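Local coordinates for protein histone acetyltransferase HPA2 and related acetyltransferases (Corynebacterium glutamicum ATCC 13032, PDB 2QEC) that probably transfers an acyl group, such as acetyl, from coenzyme A to a still unknown acceptor, as expected of a GCN5-related N-acetyltransferase, at residues Pro4-Ala9 and Ser144-His149; Val76-Arg81 and Tyr127-Ala132; Phe119-Pro124 and Ala158-Ala163; Phe177-Tyr182 and Leu193-Pro198. The protein carries 1 engineered substitution. One frame throughout, in Å; residues are numbered along the deposited sequence.

Near the N terminus, 4-9 starts interaction 1, which closes the longest loop when it meets 144-149 and sets edge strand 5-8 against helix 142-154. Interaction 2 opens and closes within that loop, pairing strands 73-80 and 126-133 at the middle of the sheet. Interaction 3 starts inside both loops, at 119-124, and ends beyond both, at 158-163, so it crosses interactions 1 and 2. It lays the loop before strand 126-133 over strand 159-163. Interaction 4 follows in series and closes the short C-terminal hairpin. Backbone contacts join interactions 2, 3 and 4 across the sheet. L146 and L147 pack interaction 1 onto interaction 2.

Interaction 1: Pro4-Ala9 and Ser144-His149; sequences PTVLPA and SALLNH. With EDO (1,2-ethanediol), chain C.
A9 O takes the shortest polar bond, 2.6 Å from O1 of a 1,2-ethanediol that probably came from the crystallisation liquor, but V6 and H149 carry the contact. V6 CG1 sits over one face of the H149 imidazole, nearer its rim than its centre. It lies 3.3 Å from H149 CG and 28° off the ring normal, a CH-pi contact. In V6, CG1 is anti to the backbone N (chi1 -180°). This leaves V6 CG2 to face A145, 3.8 Å from A145 CB. L146 CD2 meets V6 CG1 at 3.9 Å. P4 CG touches A145 CB. A145 and H149 are one helical turn apart, joined by the bond H149 N to A145 O. Strand 5-8 crosses the helical segment 144-149 at -50°. In this family the matching helix follows the coenzyme A pyrophosphate loop. D64 of strand 61-67 also touches V6 and H149. No hydrogen bond spans the two segments, so apolar fit and the imidazole face hold the strand to the helix.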
loop_
_atom_site.group_PDB
_atom_site.type_symbol
_atom_site.label_atom_id
_atom_site.label_comp_id
_atom_site.label_asym_id
_atom_site.label_seq_id
_atom_site.Cartn_x
_atom_site.Cartn_y
_atom_site.Cartn_z
ATOM N N PRO A 4 22.083 17.121 -14.715
ATOM C CA PRO A 4 21.568 16.771 -16.029
ATOM C C PRO A 4 20.111 17.182 -16.244
ATOM O O PRO A 4 19.316 17.269 -15.295
ATOM C CB PRO A 4 21.715 15.259 -16.064
ATOM C CG PRO A 4 21.897 14.837 -14.667
ATOM C CD PRO A 4 22.578 15.945 -13.988
ATOM N N THR A 5 19.765 17.397 -17.500
ATOM C CA THR A 5 18.459 17.872 -17.842
ATOM C C THR A 5 17.620 16.689 -18.361
ATOM O O THR A 5 18.129 15.832 -19.058
ATOM C CB THR A 5 18.671 19.038 -18.768
ATOM O OG1 THR A 5 19.257 20.082 -17.975
ATOM C CG2 THR A 5 17.417 19.536 -19.382
ATOM N N VAL A 6 16.359 16.639 -17.951
ATOM C CA VAL A 6 15.517 15.486 -18.214
ATOM C C VAL A 6 14.368 15.847 -19.135
ATOM O O VAL A 6 13.677 16.822 -18.913
ATOM C CB VAL A 6 15.032 14.843 -16.892
ATOM C CG1 VAL A 6 14.144 13.608 -17.188
ATOM C CG2 VAL A 6 16.225 14.403 -16.027
ATOM N N LEU A 7 14.187 15.041 -20.187
ATOM C CA LEU A 7 13.116 15.165 -21.168
ATOM C C LEU A 7 12.632 13.784 -21.631
ATOM O O LEU A 7 13.332 12.756 -21.460
ATOM C CB LEU A 7 13.555 15.921 -22.406
ATOM C CG LEU A 7 14.021 17.374 -22.228
ATOM C CD1 LEU A 7 14.726 17.862 -23.467
ATOM C CD2 LEU A 7 12.871 18.280 -21.939
ATOM N N PRO A 8 11.436 13.756 -22.215
ATOM C CA PRO A 8 11.001 12.503 -22.838
ATOM C C PRO A 8 11.939 12.094 -23.959
ATOM O O PRO A 8 12.522 12.954 -24.653
ATOM C CB PRO A 8 9.586 12.847 -23.362
ATOM C CG PRO A 8 9.132 14.017 -22.516
ATOM C CD PRO A 8 10.390 14.803 -22.321
ATOM N N ALA A 9 12.107 10.774 -24.107
ATOM C CA ALA A 9 12.902 10.198 -25.180
ATOM C C ALA A 9 12.182 10.353 -26.497
ATOM O O ALA A 9 10.961 10.437 -26.543
ATOM C CB ALA A 9 13.148 8.725 -24.924
ATOM N N SER A 144 18.833 11.393 -9.342
ATOM C CA SER A 144 18.031 12.389 -8.639
ATOM C C SER A 144 17.208 13.245 -9.645
ATOM O O SER A 144 16.029 13.485 -9.451
ATOM C CB SER A 144 19.000 13.263 -7.822
ATOM O OG SER A 144 18.386 14.416 -7.285
ATOM N N ALA A 145 17.855 13.687 -10.716
ATOM C CA ALA A 145 17.202 14.475 -11.782
ATOM C C ALA A 145 16.065 13.685 -12.409
ATOM O O ALA A 145 14.932 14.188 -12.561
ATOM C CB ALA A 145 18.248 14.907 -12.829
ATOM N N LEU A 146 16.304 12.402 -12.654
ATOM C CA LEU A 146 15.240 11.524 -13.185
ATOM C C LEU A 146 14.044 11.366 -12.283
ATOM O O LEU A 146 12.903 11.497 -12.712
ATOM C CB LEU A 146 15.811 10.158 -13.570
ATOM C CG LEU A 146 16.724 10.212 -14.802
ATOM C CD1 LEU A 146 17.572 9.005 -14.877
ATOM C CD2 LEU A 146 15.915 10.368 -16.076
ATOM N N LEU A 147 14.304 11.063 -11.020
ATOM C CA LEU A 147 13.235 10.960 -10.050
ATOM C C LEU A 147 12.444 12.237 -9.835
ATOM O O LEU A 147 11.237 12.180 -9.741
ATOM C CB LEU A 147 13.781 10.459 -8.721
ATOM C CG LEU A 147 13.779 8.924 -8.773
ATOM C CD1 LEU A 147 15.034 8.434 -8.135
ATOM C CD2 LEU A 147 12.476 8.445 -8.131
ATOM N N ASN A 148 13.139 13.356 -9.688
ATOM C CA ASN A 148 12.488 14.648 -9.569
ATOM C C ASN A 148 11.572 14.973 -10.761
ATOM O O ASN A 148 10.431 15.401 -10.562
ATOM C CB ASN A 148 13.527 15.748 -9.316
ATOM C CG ASN A 148 14.101 15.700 -7.879
ATOM O OD1 ASN A 148 13.509 15.124 -6.976
ATOM N ND2 ASN A 148 15.236 16.340 -7.676
ATOM N N HIS A 149 12.024 14.677 -11.965
ATOM C CA HIS A 149 11.220 14.836 -13.187
ATOM C C HIS A 149 9.938 13.998 -13.110
ATOM O O HIS A 149 8.811 14.465 -13.369
ATOM C CB HIS A 149 12.104 14.503 -14.452
ATOM C CG HIS A 149 11.428 14.844 -15.748
ATOM N ND1 HIS A 149 11.429 16.118 -16.256
ATOM C CD2 HIS A 149 10.552 14.140 -16.507
ATOM C CE1 HIS A 149 10.680 16.159 -17.343
ATOM N NE2 HIS A 149 10.129 14.973 -17.513
HETATM C C1 EDO C . 9.042 7.487 -25.707
HETATM O O1 EDO C . 9.269 8.844 -25.289
HETATM C C2 EDO C . 7.749 7.402 -26.523
HETATM O O2 EDO C . 8.051 7.207 -27.906
#

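Interaction 2: Val76-Arg81 and Tyr127-Ala132; sequences VALWDR and YLYTVA. With EDO (1,2-ethanediol), chain D.
The W79 indole carries L128 CD1 over the centre of one face, 3.8 Å from the centroid of the five-membered ring. R153 makes a cation-pi contact with the same indole. The Y127 ring takes D80 at its edge: OD2 lies 3.2 Å from Y127 CD2, with carboxylate and ring nearly coplanar. That OD2 is also hydrogen-bonded to Y57 OH. The Y129 ring meets L78 CD1 at its edge, and its OH is bonded to Q52 OE1.

These groups line an antiparallel strand pair at the centre of the GNAT sheet. The register shifts by one at a classic beta bulge, in which Y129 and T130 both face L78. L78 N bonds to T130 O at 2.9 Å, and Y129 N bonds to L78 O at the same length but less straight, at 149°. V76 with A132 and D80 with Y127 form hydrogen-bonded pairs on either side of the bulge.

L78 CD1 presses on T130 CG2 at 3.5 Å, a tight carbon contact. L128 CG is anti to its own N (chi1 176°), which swings the isobutyl group across the indole. GNAT enzymes carry a bulge in this strand, where backbone N-H groups meet acetyl-CoA. Consistent with such a pocket, V131 N gives a weak bond of 3.0 Å to O2 of a bound 1,2-ethanediol.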
loop_
_atom_site.group_PDB
_atom_site.type_symbol
_atom_site.label_atom_id
_atom_site.label_comp_id
_atom_site.label_asym_id
_atom_site.label_seq_id
_atom_site.Cartn_x
_atom_site.Cartn_y
_atom_site.Cartn_z
ATOM N N VAL A 76 18.449 6.952 -17.854
ATOM C CA VAL A 76 17.125 6.667 -18.360
ATOM C C VAL A 76 16.243 6.167 -17.214
ATOM O O VAL A 76 16.710 5.478 -16.290
ATOM C CB VAL A 76 17.159 5.680 -19.583
ATOM C CG1 VAL A 76 17.687 4.285 -19.214
ATOM C CG2 VAL A 76 15.798 5.584 -20.265
ATOM N N ALA A 77 14.965 6.566 -17.259
ATOM C CA ALA A 77 13.928 6.041 -16.371
ATOM C C ALA A 77 12.689 5.564 -17.170
ATOM O O ALA A 77 12.219 6.234 -18.122
ATOM C CB ALA A 77 13.559 7.061 -15.323
ATOM N N LEU A 78 12.130 4.422 -16.744
ATOM C CA LEU A 78 10.950 3.809 -17.380
ATOM C C LEU A 78 9.839 3.795 -16.361
ATOM O O LEU A 78 10.035 3.285 -15.281
ATOM C CB LEU A 78 11.251 2.390 -17.837
ATOM C CG LEU A 78 12.458 2.279 -18.834
ATOM C CD1 LEU A 78 12.694 0.817 -19.180
ATOM C CD2 LEU A 78 12.194 2.960 -20.120
ATOM N N TRP A 79 8.728 4.418 -16.740
ATOM C CA TRP A 79 7.547 4.594 -15.911
ATOM C C TRP A 79 6.295 4.030 -16.606
ATOM O O TRP A 79 6.105 4.197 -17.835
ATOM C CB TRP A 79 7.348 6.083 -15.705
ATOM C CG TRP A 79 8.416 6.841 -14.948
ATOM C CD1 TRP A 79 9.585 7.360 -15.452
ATOM C CD2 TRP A 79 8.347 7.256 -13.590
ATOM N NE1 TRP A 79 10.247 8.040 -14.479
ATOM C CE2 TRP A 79 9.501 8.006 -13.325
ATOM C CE3 TRP A 79 7.406 7.079 -12.573
ATOM C CZ2 TRP A 79 9.769 8.529 -12.072
ATOM C CZ3 TRP A 79 7.653 7.623 -11.330
ATOM C CH2 TRP A 79 8.828 8.357 -11.097
ATOM N N ASP A 80 5.435 3.374 -15.830
ATOM C CA ASP A 80 4.090 3.029 -16.236
ATOM C C ASP A 80 3.140 4.018 -15.584
ATOM O O ASP A 80 3.297 4.402 -14.423
ATOM C CB ASP A 80 3.676 1.617 -15.776
ATOM C CG ASP A 80 4.454 0.530 -16.474
ATOM O OD1 ASP A 80 4.197 0.284 -17.662
ATOM O OD2 ASP A 80 5.331 -0.088 -15.838
ATOM N N ARG A 81 2.131 4.403 -16.358
ATOM C CA ARG A 81 1.157 5.396 -15.965
ATOM C C ARG A 81 0.027 4.720 -15.224
ATOM O O ARG A 81 -0.160 3.501 -15.347
ATOM C CB ARG A 81 0.635 6.129 -17.231
ATOM C CG ARG A 81 1.764 6.747 -18.046
ATOM C CD ARG A 81 1.304 7.237 -19.443
ATOM N NE ARG A 81 0.317 8.294 -19.278
ATOM C CZ ARG A 81 0.584 9.599 -19.175
ATOM N NH1 ARG A 81 1.833 10.069 -19.249
ATOM N NH2 ARG A 81 -0.428 10.445 -19.001
ATOM N N TYR A 127 4.200 3.659 -11.784
ATOM C CA TYR A 127 5.213 2.676 -11.390
ATOM C C TYR A 127 6.523 3.098 -11.985
ATOM O O TYR A 127 6.588 3.201 -13.171
ATOM C CB TYR A 127 4.847 1.298 -11.944
ATOM C CG TYR A 127 5.846 0.158 -11.787
ATOM C CD1 TYR A 127 6.608 0.004 -10.637
ATOM C CD2 TYR A 127 6.014 -0.784 -12.808
ATOM C CE1 TYR A 127 7.495 -1.020 -10.501
ATOM C CE2 TYR A 127 6.890 -1.815 -12.669
ATOM C CZ TYR A 127 7.614 -1.943 -11.513
ATOM O OH TYR A 127 8.510 -2.964 -11.380
ATOM N N LEU A 128 7.531 3.285 -11.145
ATOM C CA LEU A 128 8.902 3.456 -11.587
ATOM C C LEU A 128 9.537 2.092 -11.685
ATOM O O LEU A 128 9.868 1.494 -10.652
ATOM C CB LEU A 128 9.663 4.347 -10.614
ATOM C CG LEU A 128 11.147 4.498 -10.978
ATOM C CD1 LEU A 128 11.299 5.001 -12.409
ATOM C CD2 LEU A 128 11.808 5.396 -9.962
ATOM N N TYR A 129 9.687 1.614 -12.925
ATOM C CA TYR A 129 10.163 0.269 -13.253
ATOM C C TYR A 129 11.650 0.201 -13.088
ATOM O O TYR A 129 12.192 -0.682 -12.382
ATOM C CB TYR A 129 9.715 -0.158 -14.657
ATOM C CG TYR A 129 10.455 -1.336 -15.273
ATOM C CD1 TYR A 129 10.576 -2.561 -14.608
ATOM C CD2 TYR A 129 11.042 -1.237 -16.518
ATOM C CE1 TYR A 129 11.284 -3.647 -15.203
ATOM C CE2 TYR A 129 11.721 -2.300 -17.081
ATOM C CZ TYR A 129 11.839 -3.500 -16.404
ATOM O OH TYR A 129 12.520 -4.549 -17.007
ATOM N N THR A 130 12.351 1.133 -13.726
ATOM C CA THR A 130 13.765 1.117 -13.651
ATOM C C THR A 130 14.331 2.532 -13.832
ATOM O O THR A 130 13.754 3.370 -14.560
ATOM C CB THR A 130 14.315 0.097 -14.674
ATOM O OG1 THR A 130 15.634 -0.286 -14.307
ATOM C CG2 THR A 130 14.279 0.647 -16.072
ATOM N N VAL A 131 15.442 2.774 -13.143
ATOM C CA VAL A 131 16.256 3.979 -13.311
ATOM C C VAL A 131 17.692 3.545 -13.445
ATOM O O VAL A 131 18.215 2.789 -12.633
ATOM C CB VAL A 131 15.983 5.033 -12.160
ATOM C CG1 VAL A 131 16.156 4.423 -10.807
ATOM C CG2 VAL A 131 16.912 6.254 -12.282
ATOM N N ALA A 132 18.345 3.952 -14.538
ATOM C CA ALA A 132 19.662 3.542 -14.819
ATOM C C ALA A 132 20.508 4.741 -15.163
ATOM O O ALA A 132 20.029 5.663 -15.835
ATOM C CB ALA A 132 19.640 2.572 -16.001
HETATM C C1 EDO D . 14.024 2.077 -8.871
HETATM O O1 EDO D . 13.465 1.167 -7.925
HETATM C C2 EDO D . 14.074 1.433 -10.256
HETATM O O2 EDO D . 15.422 1.058 -10.646
#

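Interaction 3: Phe119-Pro124 and Ala158-Ala163; sequences FHPKFP and AIYLEA
H120 and Y160 make the ring contact. Their centroids are 4.0 Å apart and the planes meet obliquely at 35°. Y160 CE2 stands over the centre of the imidazole and lies 3.3 Å from H120 NE2. The backbone joins in, since H120 CA sits over the phenol face, 15° off its normal. The apolar contact is P121 CD on Y160 CD1, at 3.5 Å. F119 CB packs near Y160 OH in plain van der Waals contact. Y160 CG is anti to the backbone N (chi1 177°), which sends the phenol out from the strand to the loop. That strand, 159-163, pairs in parallel with strand 126-133, as in the GNAT fold.

The polar contacts lie at the two ends. Y160 OH donates a very short bond of 2.5 Å to E162 OE2, in the phenol plane. One water lies 2.5 Å from H120 NE2 and bonds weakly to E162 OE2. H120 ND1 is paired with H125 NE2. A second water bridges the backbones, giving to P124 O at 2.8 Å and accepting from A158 N.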
loop_
_atom_site.group_PDB
_atom_site.type_symbol
_atom_site.label_atom_id
_atom_site.label_comp_id
_atom_site.label_asym_id
_atom_site.label_seq_id
_atom_site.Cartn_x
_atom_site.Cartn_y
_atom_site.Cartn_z
ATOM N N PHE A 119 2.255 -7.534 -6.024
ATOM C CA PHE A 119 2.546 -6.789 -4.795
ATOM C C PHE A 119 2.241 -5.296 -4.908
ATOM O O PHE A 119 2.333 -4.583 -3.919
ATOM C CB PHE A 119 4.003 -7.023 -4.418
ATOM C CG PHE A 119 4.281 -8.427 -3.977
ATOM C CD1 PHE A 119 4.026 -8.821 -2.682
ATOM C CD2 PHE A 119 4.785 -9.372 -4.871
ATOM C CE1 PHE A 119 4.263 -10.102 -2.261
ATOM C CE2 PHE A 119 5.016 -10.677 -4.448
ATOM C CZ PHE A 119 4.768 -11.037 -3.139
ATOM N N HIS A 120 1.843 -4.830 -6.095
ATOM C CA HIS A 120 1.375 -3.475 -6.273
ATOM C C HIS A 120 0.033 -3.294 -5.572
ATOM O O HIS A 120 -0.899 -4.076 -5.763
ATOM C CB HIS A 120 1.160 -3.092 -7.738
ATOM C CG HIS A 120 2.400 -3.111 -8.567
ATOM N ND1 HIS A 120 2.731 -2.093 -9.444
ATOM C CD2 HIS A 120 3.378 -4.043 -8.687
ATOM C CE1 HIS A 120 3.864 -2.387 -10.041
ATOM N NE2 HIS A 120 4.278 -3.562 -9.610
ATOM N N PRO A 121 -0.081 -2.248 -4.790
ATOM C CA PRO A 121 -1.401 -1.954 -4.213
ATOM C C PRO A 121 -2.506 -1.797 -5.284
ATOM O O PRO A 121 -2.244 -1.437 -6.427
ATOM C CB PRO A 121 -1.148 -0.682 -3.383
ATOM C CG PRO A 121 0.383 -0.706 -3.141
ATOM C CD PRO A 121 0.942 -1.270 -4.385
ATOM N N LYS A 122 -3.731 -2.175 -4.940
ATOM C CA LYS A 122 -4.798 -2.230 -5.937
ATOM C C LYS A 122 -5.503 -0.893 -6.004
ATOM O O LYS A 122 -6.706 -0.791 -5.798
ATOM C CB LYS A 122 -5.802 -3.328 -5.588
ATOM C CG LYS A 122 -5.177 -4.716 -5.454
ATOM C CD LYS A 122 -4.720 -5.263 -6.811
ATOM C CE LYS A 122 -4.337 -6.760 -6.749
ATOM N NZ LYS A 122 -3.802 -7.229 -8.069
ATOM N N PHE A 123 -4.728 0.133 -6.266
ATOM C CA PHE A 123 -5.208 1.501 -6.365
ATOM C C PHE A 123 -4.364 2.138 -7.454
ATOM O O PHE A 123 -3.236 1.715 -7.662
ATOM C CB PHE A 123 -4.968 2.236 -5.048
ATOM C CG PHE A 123 -5.660 1.593 -3.884
ATOM C CD1 PHE A 123 -6.988 1.839 -3.666
ATOM C CD2 PHE A 123 -4.992 0.693 -3.055
ATOM C CE1 PHE A 123 -7.664 1.219 -2.605
ATOM C CE2 PHE A 123 -5.635 0.081 -2.017
ATOM C CZ PHE A 123 -6.979 0.364 -1.784
ATOM N N PRO A 124 -4.909 3.148 -8.158
ATOM C CA PRO A 124 -4.162 3.730 -9.293
ATOM C C PRO A 124 -2.860 4.343 -8.863
ATOM O O PRO A 124 -2.774 4.985 -7.800
ATOM C CB PRO A 124 -5.117 4.801 -9.845
ATOM C CG PRO A 124 -6.483 4.420 -9.294
ATOM C CD PRO A 124 -6.237 3.768 -7.977
ATOM N N ALA A 158 -0.260 8.875 -6.928
ATOM C CA ALA A 158 0.584 7.915 -6.219
ATOM C C ALA A 158 1.672 7.304 -7.119
ATOM O O ALA A 158 1.526 7.212 -8.327
ATOM C CB ALA A 158 -0.286 6.828 -5.654
ATOM N N ILE A 159 2.753 6.872 -6.484
ATOM C CA ILE A 159 3.835 6.179 -7.144
ATOM C C ILE A 159 4.212 4.922 -6.317
ATOM O O ILE A 159 4.379 5.004 -5.112
ATOM C CB ILE A 159 5.064 7.068 -7.258
ATOM C CG1 ILE A 159 4.685 8.450 -7.808
ATOM C CG2 ILE A 159 6.114 6.383 -8.172
ATOM C CD1 ILE A 159 5.903 9.424 -7.995
ATOM N N TYR A 160 4.369 3.790 -7.010
ATOM C CA TYR A 160 4.952 2.540 -6.482
ATOM C C TYR A 160 6.353 2.294 -7.078
ATOM O O TYR A 160 6.591 2.591 -8.234
ATOM C CB TYR A 160 3.991 1.370 -6.832
ATOM C CG TYR A 160 4.447 -0.021 -6.423
ATOM C CD1 TYR A 160 4.281 -0.475 -5.150
ATOM C CD2 TYR A 160 5.106 -0.856 -7.331
ATOM C CE1 TYR A 160 4.723 -1.763 -4.761
ATOM C CE2 TYR A 160 5.563 -2.125 -6.958
ATOM C CZ TYR A 160 5.331 -2.577 -5.650
ATOM O OH TYR A 160 5.758 -3.828 -5.245
ATOM N N LEU A 161 7.278 1.798 -6.262
ATOM C CA LEU A 161 8.527 1.279 -6.707
ATOM C C LEU A 161 8.997 0.172 -5.757
ATOM O O LEU A 161 8.440 -0.059 -4.691
ATOM C CB LEU A 161 9.589 2.400 -6.836
ATOM C CG LEU A 161 9.920 3.231 -5.582
ATOM C CD1 LEU A 161 10.842 2.475 -4.614
ATOM C CD2 LEU A 161 10.573 4.510 -5.979
ATOM N N GLU A 162 10.032 -0.540 -6.173
ATOM C CA GLU A 162 10.655 -1.590 -5.371
ATOM C C GLU A 162 12.106 -1.282 -5.227
ATOM O O GLU A 162 12.832 -1.331 -6.219
ATOM C CB GLU A 162 10.435 -2.915 -6.065
ATOM C CG GLU A 162 8.974 -3.369 -5.897
ATOM C CD GLU A 162 8.517 -4.407 -6.915
ATOM O OE1 GLU A 162 9.335 -4.794 -7.751
ATOM O OE2 GLU A 162 7.345 -4.870 -6.839
ATOM N N ALA A 163 12.541 -0.911 -4.025
ATOM C CA ALA A 163 13.932 -0.459 -3.829
ATOM C C ALA A 163 14.843 -1.662 -3.584
ATOM O O ALA A 163 14.500 -2.582 -2.841
ATOM C CB ALA A 163 14.015 0.551 -2.673
HETATM O O HOH W 1 6.293 -5.020 -10.152
HETATM O O HOH W 2 -2.518 7.728 -8.273
#

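Interaction 4: Phe177-Tyr182 and Leu193-Pro198; sequences FVPLGY and LAMWKP. With EDO (1,2-ethanediol), chain F.
V178 and W196 form a hydrogen-bonded pair of this antiparallel hairpin. V178 N bonds to W196 O at 2.8 Å, from well above the carbonyl plane. W196 N returns a bond to V178 O. Next comes a classic beta bulge, with L180 and G181 both facing A194. L180 N bonds to A194 O at 2.9 Å, and G181 N adds a weak bond of 3.4 Å to the same oxygen. A194 N then bonds to G181 O. G181 has backbone angles (161°/-178°) that suit glycine, since a side chain would collide with the carbonyl oxygen of L180.

Two CH-pi contacts flank the pair. K197 CB sits over the centre of the F177 ring, 3.7 Å from its centroid. L193 CD1 does the same over Y182, at 3.9 Å.

Apolar contacts fill the rest. L180 CG meets W196 CB at 4.0 Å, and L180 CB packs on A194 CB. F177 CB touches CB of selenomethionine M195, also at 4.0 Å.

The W196 indole N-H bonds to P179 O of the second subunit, and the bond is returned, so the hairpin helps form the dimer. Within the chain, strand 192-197 pairs with strand 159-163 on its other edge. M195 and L193 rest on helix 166-174, while L180 and W196 face P121 of the loop before strand 126-133.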
loop_
_atom_site.group_PDB
_atom_site.type_symbol
_atom_site.label_atom_id
_atom_site.label_comp_id
_atom_site.label_asym_id
_atom_site.label_seq_id
_atom_site.Cartn_x
_atom_site.Cartn_y
_atom_site.Cartn_z
ATOM N N PHE A 177 8.409 8.761 -0.352
ATOM C CA PHE A 177 7.958 7.350 -0.334
ATOM C C PHE A 177 7.953 6.750 1.067
ATOM O O PHE A 177 8.909 6.900 1.823
ATOM C CB PHE A 177 8.843 6.489 -1.231
ATOM C CG PHE A 177 8.707 6.785 -2.694
ATOM C CD1 PHE A 177 9.326 7.903 -3.258
ATOM C CD2 PHE A 177 7.944 5.971 -3.503
ATOM C CE1 PHE A 177 9.198 8.179 -4.599
ATOM C CE2 PHE A 177 7.829 6.209 -4.840
ATOM C CZ PHE A 177 8.459 7.345 -5.398
ATOM N N VAL A 178 6.882 6.042 1.420
ATOM C CA VAL A 178 6.846 5.304 2.689
ATOM C C VAL A 178 6.994 3.795 2.406
ATOM O O VAL A 178 6.654 3.339 1.309
ATOM C CB VAL A 178 5.548 5.544 3.502
ATOM C CG1 VAL A 178 5.378 7.009 3.852
ATOM C CG2 VAL A 178 4.351 5.000 2.793
ATOM N N PRO A 179 7.561 3.017 3.373
ATOM C CA PRO A 179 7.668 1.589 3.073
ATOM C C PRO A 179 6.310 0.870 3.109
ATOM O O PRO A 179 5.463 1.186 3.927
ATOM C CB PRO A 179 8.566 1.039 4.203
ATOM C CG PRO A 179 8.479 2.055 5.325
ATOM C CD PRO A 179 8.218 3.384 4.652
ATOM N N LEU A 180 6.159 -0.119 2.232
ATOM C CA LEU A 180 5.072 -1.088 2.301
ATOM C C LEU A 180 5.615 -2.367 2.968
ATOM O O LEU A 180 5.099 -2.815 3.968
ATOM C CB LEU A 180 4.561 -1.371 0.896
ATOM C CG LEU A 180 3.819 -0.232 0.177
ATOM C CD1 LEU A 180 3.534 -0.627 -1.281
ATOM C CD2 LEU A 180 2.477 0.032 0.844
ATOM N N GLY A 181 6.688 -2.916 2.441
ATOM C CA GLY A 181 7.353 -4.064 3.082
ATOM C C GLY A 181 8.232 -4.780 2.083
ATOM O O GLY A 181 8.361 -4.333 0.945
ATOM N N TYR A 182 8.868 -5.867 2.513
ATOM C CA TYR A 182 9.771 -6.616 1.635
ATOM C C TYR A 182 9.003 -7.646 0.819
ATOM O O TYR A 182 8.078 -8.288 1.316
ATOM C CB TYR A 182 10.901 -7.272 2.443
ATOM C CG TYR A 182 11.898 -6.266 2.946
ATOM C CD1 TYR A 182 12.955 -5.853 2.138
ATOM C CD2 TYR A 182 11.763 -5.707 4.222
ATOM C CE1 TYR A 182 13.872 -4.918 2.607
ATOM C CE2 TYR A 182 12.672 -4.775 4.694
ATOM C CZ TYR A 182 13.710 -4.391 3.898
ATOM O OH TYR A 182 14.603 -3.463 4.363
ATOM N N LEU A 193 12.449 -3.819 -1.228
ATOM C CA LEU A 193 11.540 -3.095 -0.341
ATOM C C LEU A 193 10.539 -2.308 -1.210
ATOM O O LEU A 193 10.888 -1.326 -1.840
ATOM C CB LEU A 193 12.318 -2.135 0.565
ATOM C CG LEU A 193 11.420 -1.356 1.570
ATOM C CD1 LEU A 193 10.584 -2.256 2.403
ATOM C CD2 LEU A 193 12.205 -0.438 2.450
ATOM N N ALA A 194 9.299 -2.791 -1.265
ATOM C CA ALA A 194 8.209 -2.088 -1.931
ATOM C C ALA A 194 7.961 -0.802 -1.191
ATOM O O ALA A 194 7.878 -0.806 0.050
ATOM C CB ALA A 194 6.923 -2.953 -1.861
HETATM N N MSE A 195 7.746 0.284 -1.930
HETATM C CA MSE A 195 7.471 1.590 -1.336
HETATM C C MSE A 195 6.366 2.314 -2.105
HETATM O O MSE A 195 6.097 2.002 -3.246
HETATM C CB MSE A 195 8.742 2.454 -1.349
HETATM C CG MSE A 195 9.946 1.754 -0.753
HETATM SE SE MSE A 195 11.455 2.881 -0.464
HETATM C CE MSE A 195 10.826 3.412 1.103
ATOM N N TRP A 196 5.754 3.295 -1.433
ATOM C CA TRP A 196 4.612 4.023 -1.920
ATOM C C TRP A 196 4.779 5.496 -1.635
ATOM O O TRP A 196 4.861 5.885 -0.453
ATOM C CB TRP A 196 3.400 3.528 -1.127
ATOM C CG TRP A 196 2.025 4.022 -1.506
ATOM C CD1 TRP A 196 1.226 4.842 -0.776
ATOM C CD2 TRP A 196 1.269 3.646 -2.656
ATOM N NE1 TRP A 196 0.021 5.016 -1.407
ATOM C CE2 TRP A 196 0.018 4.294 -2.566
ATOM C CE3 TRP A 196 1.526 2.827 -3.759
ATOM C CZ2 TRP A 196 -0.970 4.142 -3.532
ATOM C CZ3 TRP A 196 0.542 2.682 -4.731
ATOM C CH2 TRP A 196 -0.690 3.326 -4.608
ATOM N N LYS A 197 4.711 6.318 -2.674
ATOM C CA LYS A 197 4.500 7.761 -2.484
ATOM C C LYS A 197 3.003 8.034 -2.596
ATOM O O LYS A 197 2.398 7.812 -3.645
ATOM C CB LYS A 197 5.302 8.591 -3.478
ATOM C CG LYS A 197 5.071 10.077 -3.307
ATOM C CD LYS A 197 6.142 10.910 -3.916
ATOM C CE LYS A 197 5.972 12.399 -3.609
ATOM N NZ LYS A 197 4.579 12.953 -3.803
ATOM N N PRO A 198 2.374 8.469 -1.480
ATOM C CA PRO A 198 0.930 8.510 -1.484
ATOM C C PRO A 198 0.336 9.597 -2.360
ATOM O O PRO A 198 1.023 10.578 -2.671
ATOM C CB PRO A 198 0.552 8.726 -0.021
ATOM C CG PRO A 198 1.769 9.230 0.650
ATOM C CD PRO A 198 2.975 8.916 -0.210
HETATM C C1 EDO F . 3.480 11.925 -6.843
HETATM O O1 EDO F . 3.752 11.492 -5.515
HETATM C C2 EDO F . 4.372 13.059 -7.345
HETATM O O2 EDO F . 4.589 14.112 -6.414
#